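PDB 2FBN: 70 kDa peptidylprolyl isomerase, putative from Plasmodium falciparum, which probably recognises the C-terminal pentapeptide of Hsp90 through this tetratricopeptide-repeat domain, the C-terminal part of an FK506-binding protein. Local coordinates for residues E47-N52 against L94-N99; P105-H110 against G129-Y134; K113-D118 against V122-K127. All coordinates share one frame; numbering follows the deposited sequence.

How the contacts relate
All three contacts lie in a right-handed superhelix of tetratricopeptide-repeat type, built from helices and their connecting loops, without strands. Contacts 2 and 3, with centres about 11 Å apart, are two levels of one interface: helix 104-117 packs on helix 122-135 at both, contact 3 near the connecting turn and contact 2 farther along. Contact 1 joins helix 31-50 to helix 77-100, its centre about 15 Å from that of contact 2 and about 16 Å from that of contact 3. Helix 77-100 links them: Asn99 OD1 lies 3.3 Å from both Ala107 CB and Ala131 CB of contact 2, and Thr96 OG1 probably hydrogen-bonds Lys127 NZ of contact 3 at 2.8 Å.

Contact 1: E47-N52 against L94-N99; sequences EFFKKN and LATCYN
Phe49 and Cys97 mark the closest backbone approach of 47-52 to 94-99, yet their CA atoms remain 8.0 Å apart, a gap bridged by side chains alone. The Phe49 ring does most of the bridging. With CG anti to the backbone N (chi1 -179°), the ring reaches out from the last turn of its helix and presents one edge, CD1 through CZ, to the opposite helix. Cys97 SG meets that edge at its inner end, 3.7 Å from Phe49 CD1. It stands 4.9 Å from the centroid of the Phe49 ring and 80° off the ring normal, so this is a sulfur-aromatic contact made at the rim instead of over a face. At the outer end of the same edge, Thr96 CG2 comes within 3.6 Å of Phe49 CZ, also near the ring plane, and the two side chains cross at about a right angle. Thr96 divides its branches by character: the methyl goes to the phenylalanine, while OG1 is hydrogen-bonded to Leu92 O in its own helix and to Lys127 NZ. Just beyond Phe49 the first helix ends in a Schellman motif. Asn52, with positive phi, is its C-prime residue; Asn52 N bonds Phe49 O at 2.9 Å, and Glu53 N bonds Phe48 O. The chain then turns into helix 54-66, whose Ile58 touches Cys97. Helix 77-100 thus has helix 31-50 and helix 54-66 as neighbours through Cys97, and meets helix 122-135 through Ala95 and Asn99.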
ATOM      1  N   GLU A  47       3.041  19.046 -10.869  1.00 26.44           N
ATOM      2  CA  GLU A  47       3.620  20.392 -10.707  1.00 27.95           C
ATOM      3  C   GLU A  47       4.716  20.429  -9.643  1.00 27.91           C
ATOM      4  O   GLU A  47       5.784  21.010  -9.863  1.00 28.41           O
ATOM      5  CB  GLU A  47       2.522  21.430 -10.450  1.00 28.68           C
ATOM      6  CG  GLU A  47       1.663  21.701 -11.715  1.00 31.55           C
ATOM      7  CD  GLU A  47       2.505  22.144 -12.924  1.00 36.61           C
ATOM      8  OE1 GLU A  47       3.328  23.082 -12.787  1.00 38.17           O
ATOM      9  OE2 GLU A  47       2.351  21.544 -14.010  1.00 38.51           O
ATOM     10  N   PHE A  48       4.470  19.779  -8.510  1.00 27.48           N
ATOM     11  CA  PHE A  48       5.498  19.621  -7.490  1.00 27.33           C
ATOM     12  C   PHE A  48       6.681  18.814  -8.012  1.00 27.46           C
ATOM     13  O   PHE A  48       7.833  19.122  -7.702  1.00 28.07           O
ATOM     14  CB  PHE A  48       4.943  18.922  -6.244  1.00 27.59           C
ATOM     15  CG  PHE A  48       4.122  19.821  -5.342  1.00 27.33           C
ATOM     16  CD1 PHE A  48       4.649  21.009  -4.846  1.00 28.32           C
ATOM     17  CD2 PHE A  48       2.836  19.453  -4.966  1.00 28.40           C
ATOM     18  CE1 PHE A  48       3.900  21.836  -4.014  1.00 29.35           C
ATOM     19  CE2 PHE A  48       2.078  20.267  -4.122  1.00 29.93           C
ATOM     20  CZ  PHE A  48       2.618  21.472  -3.651  1.00 30.51           C
ATOM     21  N   PHE A  49       6.391  17.765  -8.779  1.00 27.47           N
ATOM     22  CA  PHE A  49       7.434  16.865  -9.256  1.00 27.94           C
ATOM     23  C   PHE A  49       8.451  17.633 -10.103  1.00 29.25           C
ATOM     24  O   PHE A  49       9.659  17.510  -9.896  1.00 28.76           O
ATOM     25  CB  PHE A  49       6.832  15.701 -10.040  1.00 28.64           C
ATOM     26  CG  PHE A  49       7.854  14.719 -10.532  1.00 28.82           C
ATOM     27  CD1 PHE A  49       8.280  13.670  -9.721  1.00 30.35           C
ATOM     28  CD2 PHE A  49       8.411  14.865 -11.796  1.00 30.04           C
ATOM     29  CE1 PHE A  49       9.244  12.753 -10.183  1.00 30.71           C
ATOM     30  CE2 PHE A  49       9.364  13.964 -12.266  1.00 30.53           C
ATOM     31  CZ  PHE A  49       9.782  12.911 -11.457  1.00 30.90           C
ATOM     32  N   LYS A  50       7.942  18.431 -11.038  1.00 29.64           N
ATOM     33  CA  LYS A  50       8.796  19.253 -11.909  1.00 31.29           C
ATOM     34  C   LYS A  50       9.638  20.281 -11.135  1.00 31.31           C
ATOM     35  O   LYS A  50      10.724  20.677 -11.589  1.00 32.25           O
ATOM     36  CB  LYS A  50       7.945  19.905 -13.002  1.00 31.60           C
ATOM     37  CG  LYS A  50       7.543  18.906 -14.100  1.00 34.18           C
ATOM     38  CD  LYS A  50       6.205  19.236 -14.766  1.00 39.75           C
ATOM     39  CE  LYS A  50       6.347  20.243 -15.904  1.00 42.18           C
ATOM     40  NZ  LYS A  50       7.253  19.768 -17.000  1.00 44.36           N
ATOM     41  N   LYS A  51       9.151  20.701  -9.968  1.00 31.11           N
ATOM     42  CA  LYS A  51       9.890  21.626  -9.104  1.00 31.60           C
ATOM     43  C   LYS A  51      10.851  20.911  -8.137  1.00 30.58           C
ATOM     44  O   LYS A  51      11.418  21.543  -7.236  1.00 30.82           O
ATOM     45  CB  LYS A  51       8.924  22.518  -8.320  1.00 31.52           C
ATOM     46  CG  LYS A  51       8.107  23.460  -9.194  1.00 32.80           C
ATOM     47  CD  LYS A  51       7.228  24.392  -8.367  1.00 33.42           C
ATOM     48  CE  LYS A  51       5.820  23.854  -8.190  1.00 36.20           C
ATOM     49  NZ  LYS A  51       4.792  24.935  -8.288  1.00 38.21           N
ATOM     50  N   ASN A  52      11.008  19.598  -8.325  1.00 29.51           N
ATOM     51  CA  ASN A  52      11.815  18.732  -7.456  1.00 28.46           C
ATOM     52  C   ASN A  52      11.315  18.705  -6.009  1.00 26.97           C
ATOM     53  O   ASN A  52      12.061  18.382  -5.082  1.00 26.56           O
ATOM     54  CB  ASN A  52      13.322  19.088  -7.523  1.00 29.01           C
ATOM     55  CG  ASN A  52      14.205  18.058  -6.821  1.00 31.44           C
ATOM     56  OD1 ASN A  52      13.968  16.849  -6.920  1.00 34.88           O
ATOM     57  ND2 ASN A  52      15.216  18.531  -6.094  1.00 33.38           N
ATOM     58  N   LEU A  94       4.636   7.838  -8.534  1.00 15.72           N
ATOM     59  CA  LEU A  94       5.059   7.509  -7.183  1.00 15.92           C
ATOM     60  C   LEU A  94       6.315   6.621  -7.209  1.00 15.61           C
ATOM     61  O   LEU A  94       7.241   6.803  -6.408  1.00 15.62           O
ATOM     62  CB  LEU A  94       3.926   6.837  -6.420  1.00 16.12           C
ATOM     63  CG  LEU A  94       2.856   7.776  -5.846  1.00 16.75           C
ATOM     64  CD1 LEU A  94       1.663   6.961  -5.425  1.00 18.67           C
ATOM     65  CD2 LEU A  94       3.406   8.628  -4.672  1.00 17.43           C
ATOM     66  N   ALA A  95       6.353   5.665  -8.133  1.00 15.97           N
ATOM     67  CA  ALA A  95       7.536   4.797  -8.216  1.00 17.25           C
ATOM     68  C   ALA A  95       8.786   5.646  -8.489  1.00 17.56           C
ATOM     69  O   ALA A  95       9.812   5.489  -7.817  1.00 18.36           O
ATOM     70  CB  ALA A  95       7.347   3.741  -9.270  1.00 17.63           C
ATOM     71  N   THR A  96       8.686   6.563  -9.452  1.00 18.04           N
ATOM     72  CA  THR A  96       9.769   7.536  -9.695  1.00 18.82           C
ATOM     73  C   THR A  96      10.158   8.315  -8.431  1.00 18.16           C
ATOM     74  O   THR A  96      11.341   8.390  -8.070  1.00 17.93           O
ATOM     75  CB  THR A  96       9.404   8.514 -10.826  1.00 19.65           C
ATOM     76  OG1 THR A  96       8.996   7.766 -11.984  1.00 22.53           O
ATOM     77  CG2 THR A  96      10.594   9.410 -11.166  1.00 21.19           C
ATOM     78  N   CYS A  97       9.162   8.872  -7.737  1.00 17.86           N
ATOM     79  CA  CYS A  97       9.409   9.652  -6.538  1.00 18.26           C
ATOM     80  C   CYS A  97      10.169   8.833  -5.513  1.00 18.36           C
ATOM     81  O   CYS A  97      11.153   9.264  -4.939  1.00 19.30           O
ATOM     82  CB  CYS A  97       8.091  10.157  -5.930  1.00 18.93           C
ATOM     83  SG  CYS A  97       7.344  11.486  -6.917  1.00 21.00           S
ATOM     84  N   TYR A  98       9.706   7.613  -5.298  1.00 17.51           N
ATOM     85  CA  TYR A  98      10.325   6.782  -4.285  1.00 17.76           C
ATOM     86  C   TYR A  98      11.735   6.309  -4.682  1.00 17.41           C
ATOM     87  O   TYR A  98      12.612   6.214  -3.828  1.00 17.73           O
ATOM     88  CB  TYR A  98       9.393   5.631  -3.962  1.00 17.73           C
ATOM     89  CG  TYR A  98       8.199   6.039  -3.117  1.00 17.18           C
ATOM     90  CD1 TYR A  98       8.367   6.749  -1.922  1.00 17.88           C
ATOM     91  CD2 TYR A  98       6.906   5.677  -3.503  1.00 15.78           C
ATOM     92  CE1 TYR A  98       7.254   7.086  -1.111  1.00 19.31           C
ATOM     93  CE2 TYR A  98       5.800   6.006  -2.702  1.00 18.42           C
ATOM     94  CZ  TYR A  98       5.986   6.712  -1.525  1.00 19.58           C
ATOM     95  OH  TYR A  98       4.886   7.024  -0.737  1.00 21.53           O
ATOM     96  N   ASN A  99      11.954   6.019  -5.967  1.00 17.46           N
ATOM     97  CA  ASN A  99      13.339   5.769  -6.443  1.00 17.70           C
ATOM     98  C   ASN A  99      14.263   6.962  -6.200  1.00 19.10           C
ATOM     99  O   ASN A  99      15.387   6.805  -5.712  1.00 18.67           O
ATOM    100  CB  ASN A  99      13.351   5.339  -7.900  1.00 18.27           C
ATOM    101  CG  ASN A  99      13.022   3.852  -8.067  1.00 17.82           C
ATOM    102  OD1 ASN A  99      13.208   3.055  -7.131  1.00 18.59           O
ATOM    103  ND2 ASN A  99      12.592   3.470  -9.266  1.00 19.12           N
TER

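Contact 2: P105-H110 against G129-Y134; sequences PKAIDH and GVANMY
Ala107 and Ile108 meet Ala131 and Asn132 where two helices run roughly antiparallel, at 148°, with axes 8.5 Å apart. Apolar contacts make up the middle. Ala107 CB faces Ala131 CB at 3.7 Å, and two such small side chains let the backbones come close: the CA atoms of Ile108 and Ala131 are 5.8 Å apart. Ile108 adds to this from the side. Its CG1 lies beside the backbone N (chi1 -69°), from where it touches the same Ala131 methyl at 3.7 Å, so that the methyl rests against both Ala107 and the isoleucine. The second kind of contact sets a hydrocarbon against a polar group. The extended end of Ile108 crosses the Asn132 side chain at about a right angle, and Ile108 CD1 comes as close as 3.2 Å to Asn132 OD1, with CG1 a little farther from the same oxygen. This is tight van der Waals packing; the polar bonds of the amide lie outside the pair. Asn132 OD1 is hydrogen-bonded to His70 NE2 of the second subunit, and Asn132 ND2 to Asn144 OD1. Held at both ends, the buried amide should have little freedom to flip. His70 of the second subunit also packs on Ile108, so this side of the helix pair borders the subunit interface. Around it, helix 77-100 borders helix 104-117 through Leu94 on His110 and Tyr98 on Lys106, helix 138-151 meets Asn132 through Glu140 and Ala141, and helix 156-173 lies against Met133.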
ATOM      1  N   PRO A 105      11.382  -0.153  -1.167  1.00 17.44           N
ATOM      2  CA  PRO A 105      10.144  -0.951  -0.970  1.00 17.62           C
ATOM      3  C   PRO A 105       8.883  -0.249  -1.480  1.00 16.66           C
ATOM      4  O   PRO A 105       8.007  -0.875  -2.074  1.00 17.06           O
ATOM      5  CB  PRO A 105      10.084  -1.102   0.559  1.00 16.85           C
ATOM      6  CG  PRO A 105      11.527  -1.141   0.950  1.00 19.75           C
ATOM      7  CD  PRO A 105      12.114  -0.004   0.109  1.00 18.79           C
ATOM      8  N   LYS A 106       8.782   1.054  -1.234  1.00 16.43           N
ATOM      9  CA  LYS A 106       7.611   1.802  -1.710  1.00 16.72           C
ATOM     10  C   LYS A 106       7.608   1.894  -3.239  1.00 16.33           C
ATOM     11  O   LYS A 106       6.579   1.788  -3.868  1.00 16.15           O
ATOM     12  CB  LYS A 106       7.575   3.172  -1.034  1.00 16.73           C
ATOM     13  CG  LYS A 106       7.403   3.057   0.475  1.00 17.98           C
ATOM     14  CD  LYS A 106       7.094   4.381   1.131  1.00 20.63           C
ATOM     15  CE  LYS A 106       6.896   4.205   2.631  1.00 22.21           C
ATOM     16  NZ  LYS A 106       8.157   3.767   3.302  1.00 23.06           N
ATOM     17  N   ALA A 107       8.779   2.083  -3.854  1.00 16.87           N
ATOM     18  CA  ALA A 107       8.851   2.073  -5.317  1.00 15.20           C
ATOM     19  C   ALA A 107       8.453   0.706  -5.884  1.00 15.41           C
ATOM     20  O   ALA A 107       7.722   0.625  -6.862  1.00 15.98           O
ATOM     21  CB  ALA A 107      10.272   2.479  -5.804  1.00 15.36           C
ATOM     22  N   ILE A 108       8.911  -0.373  -5.250  1.00 15.33           N
ATOM     23  CA  ILE A 108       8.507  -1.706  -5.677  1.00 15.51           C
ATOM     24  C   ILE A 108       6.986  -1.823  -5.649  1.00 16.12           C
ATOM     25  O   ILE A 108       6.376  -2.295  -6.608  1.00 16.46           O
ATOM     26  CB  ILE A 108       9.154  -2.791  -4.783  1.00 15.37           C
ATOM     27  CG1 ILE A 108      10.657  -2.833  -5.053  1.00 15.03           C
ATOM     28  CG2 ILE A 108       8.466  -4.140  -5.010  1.00 15.45           C
ATOM     29  CD1 ILE A 108      11.465  -3.695  -4.069  1.00 15.06           C
ATOM     30  N   ASP A 109       6.386  -1.361  -4.549  1.00 16.29           N
ATOM     31  CA  ASP A 109       4.933  -1.446  -4.377  1.00 18.02           C
ATOM     32  C   ASP A 109       4.181  -0.754  -5.515  1.00 17.28           C
ATOM     33  O   ASP A 109       3.292  -1.331  -6.168  1.00 17.33           O
ATOM     34  CB  ASP A 109       4.541  -0.831  -3.039  1.00 18.54           C
ATOM     35  CG  ASP A 109       3.038  -0.883  -2.788  1.00 24.70           C
ATOM     36  OD1 ASP A 109       2.489  -1.996  -2.672  1.00 29.36           O
ATOM     37  OD2 ASP A 109       2.415   0.187  -2.713  1.00 30.33           O
ATOM     38  N   HIS A 110       4.567   0.491  -5.781  1.00 15.93           N
ATOM     39  CA  HIS A 110       3.856   1.275  -6.782  1.00 16.48           C
ATOM     40  C   HIS A 110       4.104   0.846  -8.232  1.00 16.09           C
ATOM     41  O   HIS A 110       3.161   0.783  -9.040  1.00 16.59           O
ATOM     42  CB  HIS A 110       4.057   2.771  -6.517  1.00 16.56           C
ATOM     43  CG  HIS A 110       3.410   3.200  -5.237  1.00 16.59           C
ATOM     44  ND1 HIS A 110       2.054   3.446  -5.139  1.00 18.47           N
ATOM     45  CD2 HIS A 110       3.908   3.345  -3.990  1.00 18.29           C
ATOM     46  CE1 HIS A 110       1.752   3.739  -3.882  1.00 20.13           C
ATOM     47  NE2 HIS A 110       2.860   3.680  -3.164  1.00 18.91           N
ATOM     48  N   GLY A 129      12.454  -2.716 -11.833  1.00 16.17           N
ATOM     49  CA  GLY A 129      13.808  -3.243 -11.908  1.00 16.84           C
ATOM     50  C   GLY A 129      14.807  -2.422 -11.120  1.00 16.36           C
ATOM     51  O   GLY A 129      15.610  -2.960 -10.353  1.00 16.40           O
ATOM     52  N   VAL A 130      14.766  -1.100 -11.287  1.00 17.36           N
ATOM     53  CA  VAL A 130      15.677  -0.220 -10.540  1.00 17.74           C
ATOM     54  C   VAL A 130      15.506  -0.397  -9.024  1.00 16.68           C
ATOM     55  O   VAL A 130      16.466  -0.579  -8.303  1.00 16.52           O
ATOM     56  CB  VAL A 130      15.454   1.246 -10.931  1.00 18.09           C
ATOM     57  CG1 VAL A 130      16.203   2.190  -9.984  1.00 20.14           C
ATOM     58  CG2 VAL A 130      15.884   1.460 -12.389  1.00 18.70           C
ATOM     59  N   ALA A 131      14.260  -0.408  -8.565  1.00 16.98           N
ATOM     60  CA  ALA A 131      13.988  -0.463  -7.132  1.00 17.25           C
ATOM     61  C   ALA A 131      14.396  -1.829  -6.550  1.00 17.23           C
ATOM     62  O   ALA A 131      15.020  -1.902  -5.482  1.00 17.79           O
ATOM     63  CB  ALA A 131      12.533  -0.192  -6.893  1.00 16.52           C
ATOM     64  N   ASN A 132      14.057  -2.887  -7.273  1.00 17.57           N
ATOM     65  CA  ASN A 132      14.510  -4.248  -6.922  1.00 17.76           C
ATOM     66  C   ASN A 132      16.031  -4.305  -6.816  1.00 17.83           C
ATOM     67  O   ASN A 132      16.595  -4.837  -5.851  1.00 17.69           O
ATOM     68  CB  ASN A 132      14.000  -5.275  -7.930  1.00 17.98           C
ATOM     69  CG  ASN A 132      12.592  -5.782  -7.611  1.00 18.60           C
ATOM     70  OD1 ASN A 132      12.173  -5.793  -6.444  1.00 18.64           O
ATOM     71  ND2 ASN A 132      11.859  -6.211  -8.647  1.00 19.00           N
ATOM     72  N   MET A 133      16.691  -3.741  -7.823  1.00 17.58           N
ATOM     73  CA  MET A 133      18.150  -3.806  -7.882  1.00 18.95           C
ATOM     74  C   MET A 133      18.789  -3.141  -6.665  1.00 18.37           C
ATOM     75  O   MET A 133      19.628  -3.751  -5.983  1.00 19.37           O
ATOM     76  CB  MET A 133      18.654  -3.142  -9.163  1.00 18.25           C
ATOM     77  CG  MET A 133      20.149  -2.944  -9.188  1.00 18.70           C
ATOM     78  SD  MET A 133      20.642  -2.250 -10.773  1.00 20.71           S
ATOM     79  CE  MET A 133      19.889  -0.626 -10.715  1.00 23.20           C
ATOM     80  N   TYR A 134      18.393  -1.900  -6.384  1.00 18.21           N
ATOM     81  CA  TYR A 134      19.009  -1.157  -5.293  1.00 18.82           C
ATOM     82  C   TYR A 134      18.635  -1.719  -3.926  1.00 18.65           C
ATOM     83  O   TYR A 134      19.413  -1.573  -2.980  1.00 19.87           O
ATOM     84  CB  TYR A 134      18.668   0.323  -5.372  1.00 18.55           C
ATOM     85  CG  TYR A 134      19.450   1.034  -6.454  1.00 19.44           C
ATOM     86  CD1 TYR A 134      20.854   1.071  -6.413  1.00 21.73           C
ATOM     87  CD2 TYR A 134      18.797   1.664  -7.509  1.00 18.60           C
ATOM     88  CE1 TYR A 134      21.594   1.739  -7.389  1.00 21.58           C
ATOM     89  CE2 TYR A 134      19.531   2.338  -8.500  1.00 18.79           C
ATOM     90  CZ  TYR A 134      20.920   2.361  -8.429  1.00 20.69           C
ATOM     91  OH  TYR A 134      21.640   3.017  -9.403  1.00 21.62           O
TER

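Contact 3: K113-D118 against V122-K127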
ATOM      1  N   LYS A 113       2.015  -2.168  -8.748  1.00 19.32           N
ATOM      2  CA  LYS A 113       0.612  -1.805  -8.931  1.00 19.82           C
ATOM      3  C   LYS A 113       0.280  -1.411 -10.366  1.00 20.44           C
ATOM      4  O   LYS A 113      -0.817  -1.715 -10.854  1.00 21.30           O
ATOM      5  CB  LYS A 113       0.194  -0.710  -7.952  1.00 20.00           C
ATOM      6  CG  LYS A 113      -0.011  -1.222  -6.548  1.00 20.96           C
ATOM      7  CD  LYS A 113      -0.264  -0.090  -5.591  1.00 23.94           C
ATOM      8  CE  LYS A 113      -0.561  -0.665  -4.216  1.00 27.04           C
ATOM      9  NZ  LYS A 113      -0.797   0.410  -3.255  1.00 30.36           N
ATOM     10  N   VAL A 114       1.207  -0.724 -11.029  1.00 20.05           N
ATOM     11  CA  VAL A 114       1.019  -0.390 -12.441  1.00 20.36           C
ATOM     12  C   VAL A 114       0.908  -1.680 -13.252  1.00 21.14           C
ATOM     13  O   VAL A 114       0.028  -1.796 -14.105  1.00 21.25           O
ATOM     14  CB  VAL A 114       2.157   0.471 -13.016  1.00 20.65           C
ATOM     15  CG1 VAL A 114       1.919   0.741 -14.503  1.00 19.50           C
ATOM     16  CG2 VAL A 114       2.262   1.786 -12.261  1.00 21.16           C
ATOM     17  N   LEU A 115       1.811  -2.620 -12.977  1.00 21.40           N
ATOM     18  CA  LEU A 115       1.896  -3.871 -13.724  1.00 23.02           C
ATOM     19  C   LEU A 115       0.674  -4.761 -13.559  1.00 24.67           C
ATOM     20  O   LEU A 115       0.302  -5.483 -14.493  1.00 24.38           O
ATOM     21  CB  LEU A 115       3.189  -4.609 -13.378  1.00 22.91           C
ATOM     22  CG  LEU A 115       4.436  -3.911 -13.934  1.00 22.53           C
ATOM     23  CD1 LEU A 115       5.701  -4.559 -13.377  1.00 23.77           C
ATOM     24  CD2 LEU A 115       4.442  -3.848 -15.484  1.00 24.38           C
ATOM     25  N   LYS A 116       0.044  -4.689 -12.390  1.00 25.76           N
ATOM     26  CA  LYS A 116      -1.221  -5.401 -12.157  1.00 28.29           C
ATOM     27  C   LYS A 116      -2.324  -4.865 -13.067  1.00 28.29           C
ATOM     28  O   LYS A 116      -3.206  -5.620 -13.480  1.00 29.12           O
ATOM     29  CB  LYS A 116      -1.636  -5.327 -10.681  1.00 27.75           C
ATOM     30  CG  LYS A 116      -0.632  -6.000  -9.725  1.00 29.50           C
ATOM     31  CD  LYS A 116      -1.196  -6.187  -8.316  1.00 30.86           C
ATOM     32  CE  LYS A 116      -0.079  -6.328  -7.267  1.00 34.80           C
ATOM     33  NZ  LYS A 116       0.419  -4.988  -6.763  1.00 34.12           N
ATOM     34  N   ILE A 117      -2.258  -3.574 -13.384  1.00 28.89           N
ATOM     35  CA  ILE A 117      -3.270  -2.878 -14.192  1.00 30.55           C
ATOM     36  C   ILE A 117      -2.926  -2.875 -15.692  1.00 31.08           C
ATOM     37  O   ILE A 117      -3.820  -2.898 -16.558  1.00 31.18           O
ATOM     38  CB  ILE A 117      -3.451  -1.403 -13.715  1.00 30.39           C
ATOM     39  CG1 ILE A 117      -3.986  -1.361 -12.284  1.00 31.39           C
ATOM     40  CG2 ILE A 117      -4.377  -0.633 -14.653  1.00 32.39           C
ATOM     41  CD1 ILE A 117      -3.924   0.047 -11.625  1.00 30.71           C
ATOM     42  N   ASP A 118      -1.631  -2.842 -15.993  1.00 31.63           N
ATOM     43  CA  ASP A 118      -1.143  -2.685 -17.354  1.00 33.06           C
ATOM     44  C   ASP A 118       0.111  -3.546 -17.478  1.00 33.54           C
ATOM     45  O   ASP A 118       1.244  -3.073 -17.267  1.00 33.13           O
ATOM     46  CB  ASP A 118      -0.855  -1.201 -17.646  1.00 33.15           C
ATOM     47  CG  ASP A 118      -0.366  -0.950 -19.075  1.00 35.36           C
ATOM     48  OD1 ASP A 118      -0.603  -1.800 -19.969  1.00 37.97           O
ATOM     49  OD2 ASP A 118       0.263   0.110 -19.295  1.00 35.14           O
ATOM     50  N   VAL A 122       6.293  -0.750 -19.913  1.00 26.22           N
ATOM     51  CA  VAL A 122       7.764  -0.721 -19.924  1.00 25.13           C
ATOM     52  C   VAL A 122       8.364   0.195 -18.863  1.00 23.77           C
ATOM     53  O   VAL A 122       9.407  -0.105 -18.255  1.00 22.93           O
ATOM     54  CB  VAL A 122       8.332  -0.335 -21.325  1.00 25.63           C
ATOM     55  CG1 VAL A 122       9.874  -0.184 -21.280  1.00 26.33           C
ATOM     56  CG2 VAL A 122       7.933  -1.387 -22.336  1.00 26.63           C
ATOM     57  N   LYS A 123       7.727   1.338 -18.661  1.00 23.43           N
ATOM     58  CA  LYS A 123       8.225   2.291 -17.683  1.00 24.11           C
ATOM     59  C   LYS A 123       8.139   1.656 -16.299  1.00 22.32           C
ATOM     60  O   LYS A 123       9.056   1.794 -15.491  1.00 21.61           O
ATOM     61  CB  LYS A 123       7.419   3.593 -17.751  1.00 24.21           C
ATOM     62  CG  LYS A 123       7.724   4.436 -19.009  1.00 27.81           C
ATOM     63  CD  LYS A 123       6.857   5.711 -19.066  1.00 27.91           C
ATOM     64  CE  LYS A 123       5.621   5.559 -19.959  1.00 33.39           C
ATOM     65  NZ  LYS A 123       4.782   6.812 -20.015  1.00 34.69           N
ATOM     66  N   ALA A 124       7.041   0.951 -16.036  1.00 21.15           N
ATOM     67  CA  ALA A 124       6.870   0.296 -14.720  1.00 19.98           C
ATOM     68  C   ALA A 124       7.869  -0.854 -14.531  1.00 19.38           C
ATOM     69  O   ALA A 124       8.417  -1.049 -13.442  1.00 18.93           O
ATOM     70  CB  ALA A 124       5.458  -0.205 -14.539  1.00 19.98           C
ATOM     71  N   LEU A 125       8.081  -1.650 -15.584  1.00 19.22           N
ATOM     72  CA  LEU A 125       9.055  -2.742 -15.493  1.00 19.23           C
ATOM     73  C   LEU A 125      10.430  -2.159 -15.161  1.00 19.00           C
ATOM     74  O   LEU A 125      11.164  -2.682 -14.305  1.00 18.90           O
ATOM     75  CB  LEU A 125       9.114  -3.516 -16.817  1.00 19.85           C
ATOM     76  CG  LEU A 125       8.113  -4.656 -17.025  1.00 22.50           C
ATOM     77  CD1 LEU A 125       8.126  -5.079 -18.480  1.00 24.12           C
ATOM     78  CD2 LEU A 125       8.417  -5.854 -16.093  1.00 25.00           C
ATOM     79  N   TYR A 126      10.759  -1.046 -15.820  1.00 19.26           N
ATOM     80  CA  TYR A 126      12.045  -0.381 -15.590  1.00 19.51           C
ATOM     81  C   TYR A 126      12.156   0.118 -14.141  1.00 18.83           C
ATOM     82  O   TYR A 126      13.137  -0.159 -13.428  1.00 19.07           O
ATOM     83  CB  TYR A 126      12.233   0.779 -16.577  1.00 20.85           C
ATOM     84  CG  TYR A 126      13.428   1.628 -16.227  1.00 21.76           C
ATOM     85  CD1 TYR A 126      14.727   1.120 -16.341  1.00 23.24           C
ATOM     86  CD2 TYR A 126      13.274   2.923 -15.761  1.00 24.51           C
ATOM     87  CE1 TYR A 126      15.835   1.895 -15.999  1.00 23.08           C
ATOM     88  CE2 TYR A 126      14.378   3.690 -15.411  1.00 25.76           C
ATOM     89  CZ  TYR A 126      15.651   3.162 -15.540  1.00 23.08           C
ATOM     90  OH  TYR A 126      16.735   3.946 -15.191  1.00 26.00           O
ATOM     91  N   LYS A 127      11.135   0.836 -13.684  1.00 18.58           N
ATOM     92  CA  LYS A 127      11.172   1.390 -12.327  1.00 18.25           C
ATOM     93  C   LYS A 127      11.172   0.279 -11.267  1.00 18.27           C
ATOM     94  O   LYS A 127      11.864   0.375 -10.253  1.00 17.81           O
ATOM     95  CB  LYS A 127      10.003   2.352 -12.124  1.00 19.07           C
ATOM     96  CG  LYS A 127      10.097   3.562 -13.057  1.00 19.71           C
ATOM     97  CD  LYS A 127       8.800   4.378 -13.061  1.00 23.18           C
ATOM     98  CE  LYS A 127       8.818   5.460 -14.162  1.00 23.50           C
ATOM     99  NZ  LYS A 127      10.035   6.328 -14.100  1.00 26.24           N
TER
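Leu115 carries much of this contact, meeting Ala124 and Leu125 across the gap between two successive helices. Its CB leaves the backbone toward the other helix but is still 5.1 Å from Ala124 CB. The next atom closes the gap: CG, turned beside the backbone N (chi1 -70°), comes to 3.9 Å from Ala124 CB. There the chain forks. Leu115 CD2 touches the Ala124 methyl at the same 3.9 Å and lies 4.1 Å from Leu125 CG, whereas Leu115 CD1 meets Leu125 CD2, a looser methyl-to-methyl contact at 4.1 Å. The two leucines cross at about a right angle, so the fork lies across the Leu125 side chain instead of running alongside it. Ala124 is shared with Val114, whose CB and CG1 both approach the alanine methyl, CG1 at 3.7 Å. That methyl therefore sits against valine and leucine branches from consecutive residues, all of them hydrocarbon. Nearer the turn, polar groups take over. Val114 O accepts from both Ile117 N and Asp118 N as its helix runs out, Asp118 OD2 bonds Asn121 ND2, and Asn121 OD1 bonds Ala124 N, which ties the short connection to the start of the following helix. Leu125 also packs on Lys147 and Leu151 of helix 138-151. The two helical segments are antiparallel but inclined, at 147°, with axes 9.1 Å apart. Here the small Ala124 lets helix 104-117 and helix 122-135 lie close together, as expected of the consecutive antiparallel helices of a tetratricopeptide-repeat array.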